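Local coordinates for protein hydrogenase maturation factor (Thermoanaerobacter tengcongensis, PDB 3VTH) that probably transfers the carbamoyl group of carbamoyl phosphate, at the expense of ATP, to the C-terminal cysteine of HypE during [NiFe]-hydrogenase maturation, at residues Leu118-Asp123 with Pro132-Thr137; Asp203-Val208 with Ala311-Leu316. All coordinates share one frame; numbering follows the deposited sequence.

Contact 1 of 2, residues Leu118-Asp123 with Pro132-Thr137. With ZN (zinc ion), chain C.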
loop_
_atom_site.group_PDB
_atom_site.type_symbol
_atom_site.label_atom_id
_atom_site.label_comp_id
_atom_site.label_asym_id
_atom_site.label_seq_id
_atom_site.Cartn_x
_atom_site.Cartn_y
_atom_site.Cartn_z
ATOM N N LEU A 118 -0.836 -21.100 -15.349
ATOM C CA LEU A 118 -0.863 -22.096 -14.287
ATOM C C LEU A 118 -1.200 -23.492 -14.828
ATOM O O LEU A 118 -0.609 -24.479 -14.398
ATOM C CB LEU A 118 -1.847 -21.692 -13.179
ATOM C CG LEU A 118 -1.858 -22.535 -11.893
ATOM C CD1 LEU A 118 -0.498 -22.503 -11.226
ATOM C CD2 LEU A 118 -2.931 -22.014 -10.923
ATOM N N ARG A 119 -2.148 -23.562 -15.761
ATOM C CA ARG A 119 -2.488 -24.830 -16.430
ATOM C C ARG A 119 -1.276 -25.383 -17.182
ATOM O O ARG A 119 -0.958 -26.562 -17.060
ATOM C CB ARG A 119 -3.659 -24.636 -17.403
ATOM C CG ARG A 119 -4.260 -25.942 -17.944
ATOM C CD ARG A 119 -4.962 -25.760 -19.304
ATOM N NE ARG A 119 -5.824 -24.581 -19.328
ATOM C CZ ARG A 119 -5.503 -23.417 -19.888
ATOM N NH1 ARG A 119 -4.337 -23.253 -20.507
ATOM N NH2 ARG A 119 -6.360 -22.409 -19.828
ATOM N N GLU A 120 -0.609 -24.528 -17.958
ATOM C CA GLU A 120 0.597 -24.936 -18.684
ATOM C C GLU A 120 1.714 -25.392 -17.729
ATOM O O GLU A 120 2.324 -26.436 -17.940
ATOM C CB GLU A 120 1.080 -23.816 -19.617
ATOM C CG GLU A 120 0.150 -23.569 -20.833
ATOM C CD GLU A 120 0.509 -22.323 -21.651
ATOM O OE1 GLU A 120 -0.185 -22.046 -22.654
ATOM O OE2 GLU A 120 1.452 -21.591 -21.293
ATOM N N LEU A 121 1.969 -24.604 -16.683
ATOM C CA LEU A 121 2.934 -24.967 -15.634
ATOM C C LEU A 121 2.741 -26.389 -15.068
ATOM O O LEU A 121 3.714 -27.084 -14.781
ATOM C CB LEU A 121 2.868 -23.949 -14.485
ATOM C CG LEU A 121 3.878 -24.052 -13.341
ATOM C CD1 LEU A 121 5.272 -23.765 -13.843
ATOM C CD2 LEU A 121 3.508 -23.078 -12.187
ATOM N N LYS A 122 1.482 -26.793 -14.896
ATOM C CA LYS A 122 1.139 -28.065 -14.258
ATOM C C LYS A 122 0.864 -29.199 -15.260
ATOM O O LYS A 122 0.483 -30.298 -14.868
ATOM C CB LYS A 122 -0.067 -27.868 -13.335
ATOM C CG LYS A 122 0.234 -27.000 -12.126
ATOM C CD LYS A 122 -1.023 -26.639 -11.332
ATOM C CE LYS A 122 -0.668 -25.832 -10.063
ATOM N NZ LYS A 122 0.069 -26.655 -9.030
ATOM N N ASP A 123 1.055 -28.918 -16.546
ATOM C CA ASP A 123 0.762 -29.880 -17.607
ATOM C C ASP A 123 2.032 -30.612 -18.063
ATOM O O ASP A 123 2.827 -30.036 -18.808
ATOM C CB ASP A 123 0.112 -29.147 -18.796
ATOM C CG ASP A 123 -0.213 -30.076 -19.960
ATOM O OD1 ASP A 123 -0.706 -29.584 -20.996
ATOM O OD2 ASP A 123 0.032 -31.289 -19.847
ATOM N N PRO A 132 9.909 -22.201 -14.135
ATOM C CA PRO A 132 9.762 -21.318 -12.961
ATOM C C PRO A 132 9.502 -19.858 -13.305
ATOM O O PRO A 132 9.255 -19.060 -12.405
ATOM C CB PRO A 132 11.128 -21.442 -12.262
ATOM C CG PRO A 132 11.754 -22.671 -12.848
ATOM C CD PRO A 132 11.291 -22.691 -14.255
ATOM N N PHE A 133 9.559 -19.502 -14.593
ATOM C CA PHE A 133 9.341 -18.104 -15.001
ATOM C C PHE A 133 8.258 -17.947 -16.066
ATOM O O PHE A 133 8.197 -16.936 -16.795
ATOM C CB PHE A 133 10.668 -17.450 -15.426
ATOM C CG PHE A 133 11.706 -17.466 -14.333
ATOM C CD1 PHE A 133 11.680 -16.511 -13.322
ATOM C CD2 PHE A 133 12.649 -18.479 -14.272
ATOM C CE1 PHE A 133 12.620 -16.546 -12.281
ATOM C CE2 PHE A 133 13.591 -18.525 -13.239
ATOM C CZ PHE A 133 13.577 -17.565 -12.250
ATOM N N ILE A 134 7.387 -18.943 -16.136
ATOM C CA ILE A 134 6.251 -18.885 -17.054
ATOM C C ILE A 134 5.426 -17.605 -16.848
ATOM O O ILE A 134 5.119 -17.235 -15.714
ATOM C CB ILE A 134 5.383 -20.158 -16.965
ATOM C CG1 ILE A 134 4.367 -20.211 -18.117
ATOM C CG2 ILE A 134 4.723 -20.307 -15.567
ATOM C CD1 ILE A 134 3.710 -21.609 -18.289
ATOM N N ASN A 135 5.136 -16.907 -17.951
ATOM C CA ASN A 135 4.233 -15.743 -17.930
ATOM C C ASN A 135 3.656 -15.561 -19.337
ATOM O O ASN A 135 3.958 -16.349 -20.226
ATOM C CB ASN A 135 4.966 -14.468 -17.471
ATOM C CG ASN A 135 6.221 -14.173 -18.308
ATOM O OD1 ASN A 135 6.329 -14.556 -19.481
ATOM N ND2 ASN A 135 7.173 -13.488 -17.701
ATOM N N CYS A 136 2.838 -14.532 -19.533
ATOM C CA CYS A 136 2.241 -14.252 -20.829
ATOM C C CYS A 136 1.796 -12.792 -20.809
ATOM O O CYS A 136 2.138 -12.064 -19.881
ATOM C CB CYS A 136 1.052 -15.199 -21.085
ATOM S SG CYS A 136 -0.389 -14.915 -20.020
ATOM N N THR A 137 1.058 -12.355 -21.830
ATOM C CA THR A 137 0.592 -10.958 -21.871
ATOM C C THR A 137 -0.341 -10.602 -20.709
ATOM O O THR A 137 -0.503 -9.422 -20.402
ATOM C CB THR A 137 -0.109 -10.598 -23.211
ATOM O OG1 THR A 137 -1.277 -11.401 -23.389
ATOM C CG2 THR A 137 0.815 -10.823 -24.375
HETATM ZN ZN ZN C . -0.109 -15.879 -17.925
#
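Within the first HypF-type zinc finger, Ile134 packs against Glu120 and Leu121 on helix 115-121. Ile134 is buried and comes from the loop that carries the zinc ligand Cys136. CA of Leu121 and CA of Ile134 are 7.1 Å apart. The isoleucine meets the helix with two methyls. CD1 of Ile134 lies 3.7 Å from CB of Glu120. The same CD1 sits 3.8 Å from the backbone N of Leu121, so it rests on the helix backbone as well as on a side chain. Its second methyl, CG2, faces CD1 of Leu121 at 3.9 Å. CG1 of Ile134 is anti to the backbone N (chi1 -169°) and CD1 extends the chain, which carries the methyl as far as the helix. This leaves CG2 between N and the carbonyl carbon, turned to the leucine branch.

While CB of Glu120 adds to the apolar contact, its carboxylate ties the two fingers together, forming salt bridges through OE2 with Arg178 and through OE1 with Arg177, both in the second finger range. These arginines are likely to stabilise the negative charge of Glu120, and Arg178 NE also binds the backbone O of Asn135, beside Ile134.

Two residues after Ile134, Cys136 SG binds zinc at 2.3 Å. Cys114, Cys117 and Cys139 complete the site. The side chain of Ile134 is also about 4 Å from that of Cys117 at the nearest atoms. A short helix from one CxxC pair, packed on the loop leading into the other, belongs here to a Cys4 zinc finger of the HypF type.

Contact 2 of 2, residues Asp203-Val208 with Ala311-Leu316; sequences DEIKCV and APIHYL
Asp203 O accepts a hydrogen bond from Cys207 N at 3.0 Å in the first turn of helix 204-213. Asp203 is the N-cap of this helix. Its OD1 takes the N-H of Lys206 at 3.1 Å, with a nearly straight N-H...O angle of 167°. The ion pair from Lys206 NZ to Asp203 OD2 is long, at 4.0 Å. The capped helix packs on helix 312-320, in what is probably the YrdC-like part of HypF. Cys207 is also joined to Cys200 by a disulfide.

Ile205 carries the contact, and its side chain crosses those of Ile313 and Leu316 at about a right angle. Its CG2 is anti to the backbone N and its CG1 beside it (chi1 -59°). CG1 and CG2 of Ile205 each lie 4.1 Å from CB of Leu316, while CD1 goes on to CG2 of Ile313 at 4.0 Å. All three residues are buried, and the side chains that meet are all apolar. Leu193 of strand 193-196 touches both Ile205 and Ile313, so the strand also borders this packing. With an alanine here in place of Ile205, Ile313 CG2 and Leu316 CB would probably lose their contacts with this residue, and a gap would be likely to open between the helices. The nearest approach is to backbone: CG2 of Ile205 lies 3.8 Å from the carbonyl C of Leu316.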
loop_
_atom_site.group_PDB
_atom_site.type_symbol
_atom_site.label_atom_id
_atom_site.label_comp_id
_atom_site.label_asym_id
_atom_site.label_seq_id
_atom_site.Cartn_x
_atom_site.Cartn_y
_atom_site.Cartn_z
ATOM N N ASP A 203 16.488 -30.951 -7.764
ATOM C CA ASP A 203 16.185 -29.699 -8.454
ATOM C C ASP A 203 16.042 -28.550 -7.438
ATOM O O ASP A 203 15.762 -28.798 -6.263
ATOM C CB ASP A 203 15.021 -29.849 -9.458
ATOM C CG ASP A 203 13.619 -29.786 -8.820
ATOM O OD1 ASP A 203 13.362 -28.997 -7.885
ATOM O OD2 ASP A 203 12.734 -30.521 -9.320
ATOM N N GLU A 204 16.282 -27.316 -7.884
ATOM C CA GLU A 204 16.397 -26.151 -6.980
ATOM C C GLU A 204 15.231 -25.977 -6.008
ATOM O O GLU A 204 15.447 -25.736 -4.818
ATOM C CB GLU A 204 16.627 -24.846 -7.762
ATOM C CG GLU A 204 18.009 -24.715 -8.415
ATOM C CD GLU A 204 18.147 -25.498 -9.723
ATOM O OE1 GLU A 204 17.153 -26.110 -10.182
ATOM O OE2 GLU A 204 19.264 -25.499 -10.296
ATOM N N ILE A 205 14.000 -26.093 -6.507
ATOM C CA ILE A 205 12.810 -25.965 -5.655
ATOM C C ILE A 205 12.769 -27.033 -4.548
ATOM O O ILE A 205 12.415 -26.738 -3.404
ATOM C CB ILE A 205 11.494 -26.021 -6.464
ATOM C CG1 ILE A 205 11.430 -24.895 -7.510
ATOM C CG2 ILE A 205 10.271 -25.935 -5.523
ATOM C CD1 ILE A 205 11.387 -23.457 -6.946
ATOM N N LYS A 206 13.122 -28.266 -4.902
ATOM C CA LYS A 206 13.199 -29.356 -3.932
ATOM C C LYS A 206 14.285 -29.104 -2.881
ATOM O O LYS A 206 14.121 -29.469 -1.728
ATOM C CB LYS A 206 13.447 -30.690 -4.643
ATOM C CG LYS A 206 12.891 -31.907 -3.915
ATOM C CD LYS A 206 12.539 -33.044 -4.913
ATOM C CE LYS A 206 11.513 -32.532 -5.961
ATOM N NZ LYS A 206 11.267 -33.479 -7.084
ATOM N N CYS A 207 15.395 -28.485 -3.285
ATOM C CA CYS A 207 16.440 -28.115 -2.329
ATOM C C CYS A 207 15.902 -27.123 -1.276
ATOM O O CYS A 207 16.226 -27.222 -0.082
ATOM C CB CYS A 207 17.660 -27.537 -3.057
ATOM S SG CYS A 207 18.479 -28.672 -4.237
ATOM N N VAL A 208 15.082 -26.182 -1.744
ATOM C CA VAL A 208 14.416 -25.192 -0.888
ATOM C C VAL A 208 13.436 -25.864 0.068
ATOM O O VAL A 208 13.481 -25.612 1.278
ATOM C CB VAL A 208 13.714 -24.104 -1.733
ATOM C CG1 VAL A 208 12.807 -23.201 -0.866
ATOM C CG2 VAL A 208 14.753 -23.273 -2.454
ATOM N N ALA A 311 3.935 -16.115 -7.818
ATOM C CA ALA A 311 4.897 -16.385 -8.878
ATOM C C ALA A 311 4.933 -17.896 -9.105
ATOM O O ALA A 311 4.556 -18.660 -8.209
ATOM C CB ALA A 311 6.269 -15.852 -8.505
ATOM N N PRO A 312 5.374 -18.341 -10.297
ATOM C CA PRO A 312 5.411 -19.793 -10.519
ATOM C C PRO A 312 6.227 -20.584 -9.494
ATOM O O PRO A 312 5.849 -21.717 -9.175
ATOM C CB PRO A 312 6.025 -19.920 -11.917
ATOM C CG PRO A 312 5.610 -18.636 -12.590
ATOM C CD PRO A 312 5.751 -17.599 -11.520
ATOM N N ILE A 313 7.331 -20.017 -8.994
ATOM C CA ILE A 313 8.128 -20.710 -7.974
ATOM C C ILE A 313 7.322 -21.087 -6.717
ATOM O O ILE A 313 7.635 -22.080 -6.058
ATOM C CB ILE A 313 9.407 -19.936 -7.560
ATOM C CG1 ILE A 313 9.072 -18.503 -7.112
ATOM C CG2 ILE A 313 10.434 -19.945 -8.719
ATOM C CD1 ILE A 313 10.146 -17.865 -6.207
ATOM N N HIS A 314 6.310 -20.281 -6.375
ATOM C CA HIS A 314 5.504 -20.555 -5.171
ATOM C C HIS A 314 4.622 -21.766 -5.388
ATOM O O HIS A 314 4.500 -22.612 -4.498
ATOM C CB HIS A 314 4.612 -19.368 -4.776
ATOM C CG HIS A 314 5.339 -18.071 -4.643
ATOM N ND1 HIS A 314 6.491 -17.930 -3.900
ATOM C CD2 HIS A 314 5.056 -16.844 -5.134
ATOM C CE1 HIS A 314 6.903 -16.678 -3.962
ATOM N NE2 HIS A 314 6.050 -15.999 -4.703
ATOM N N TYR A 315 3.998 -21.847 -6.563
ATOM C CA TYR A 315 3.180 -23.014 -6.898
ATOM C C TYR A 315 4.009 -24.283 -6.925
ATOM O O TYR A 315 3.550 -25.346 -6.486
ATOM C CB TYR A 315 2.474 -22.830 -8.243
ATOM C CG TYR A 315 1.405 -21.764 -8.236
ATOM C CD1 TYR A 315 0.107 -22.057 -7.827
ATOM C CD2 TYR A 315 1.688 -20.461 -8.664
ATOM C CE1 TYR A 315 -0.900 -21.060 -7.833
ATOM C CE2 TYR A 315 0.707 -19.474 -8.671
ATOM C CZ TYR A 315 -0.583 -19.789 -8.265
ATOM O OH TYR A 315 -1.536 -18.811 -8.290
ATOM N N LEU A 316 5.225 -24.179 -7.459
ATOM C CA LEU A 316 6.150 -25.312 -7.472
ATOM C C LEU A 316 6.539 -25.737 -6.047
ATOM O O LEU A 316 6.519 -26.923 -5.705
ATOM C CB LEU A 316 7.390 -24.978 -8.302
ATOM C CG LEU A 316 7.176 -24.811 -9.819
ATOM C CD1 LEU A 316 8.449 -24.304 -10.500
ATOM C CD2 LEU A 316 6.683 -26.088 -10.468
#

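Helix 312-320 joins the two contacts, whose centres are 13 Å apart. Contact 2 packs it on helix 204-213, while residues of both segments of contact 1 touch the same helix. Pro312 CB lies 3.4 Å from Pro132 O, and Pro312 CG lies 3.5 Å from Ile134 O. Leu118 CD1 meets Tyr315 CD1 at 3.5 Å. Ile313 CG2, a contact atom of 203-208 with 311-316, also lies 3.9 Å from Pro132 CB of contact 1. Leu193 touches residues of both contacts. Cys136 of contact 1 binds the zinc ion directly. Contact 2 stands farther off: the side chain of Leu316 is about 11 Å from that of the ligand Cys117.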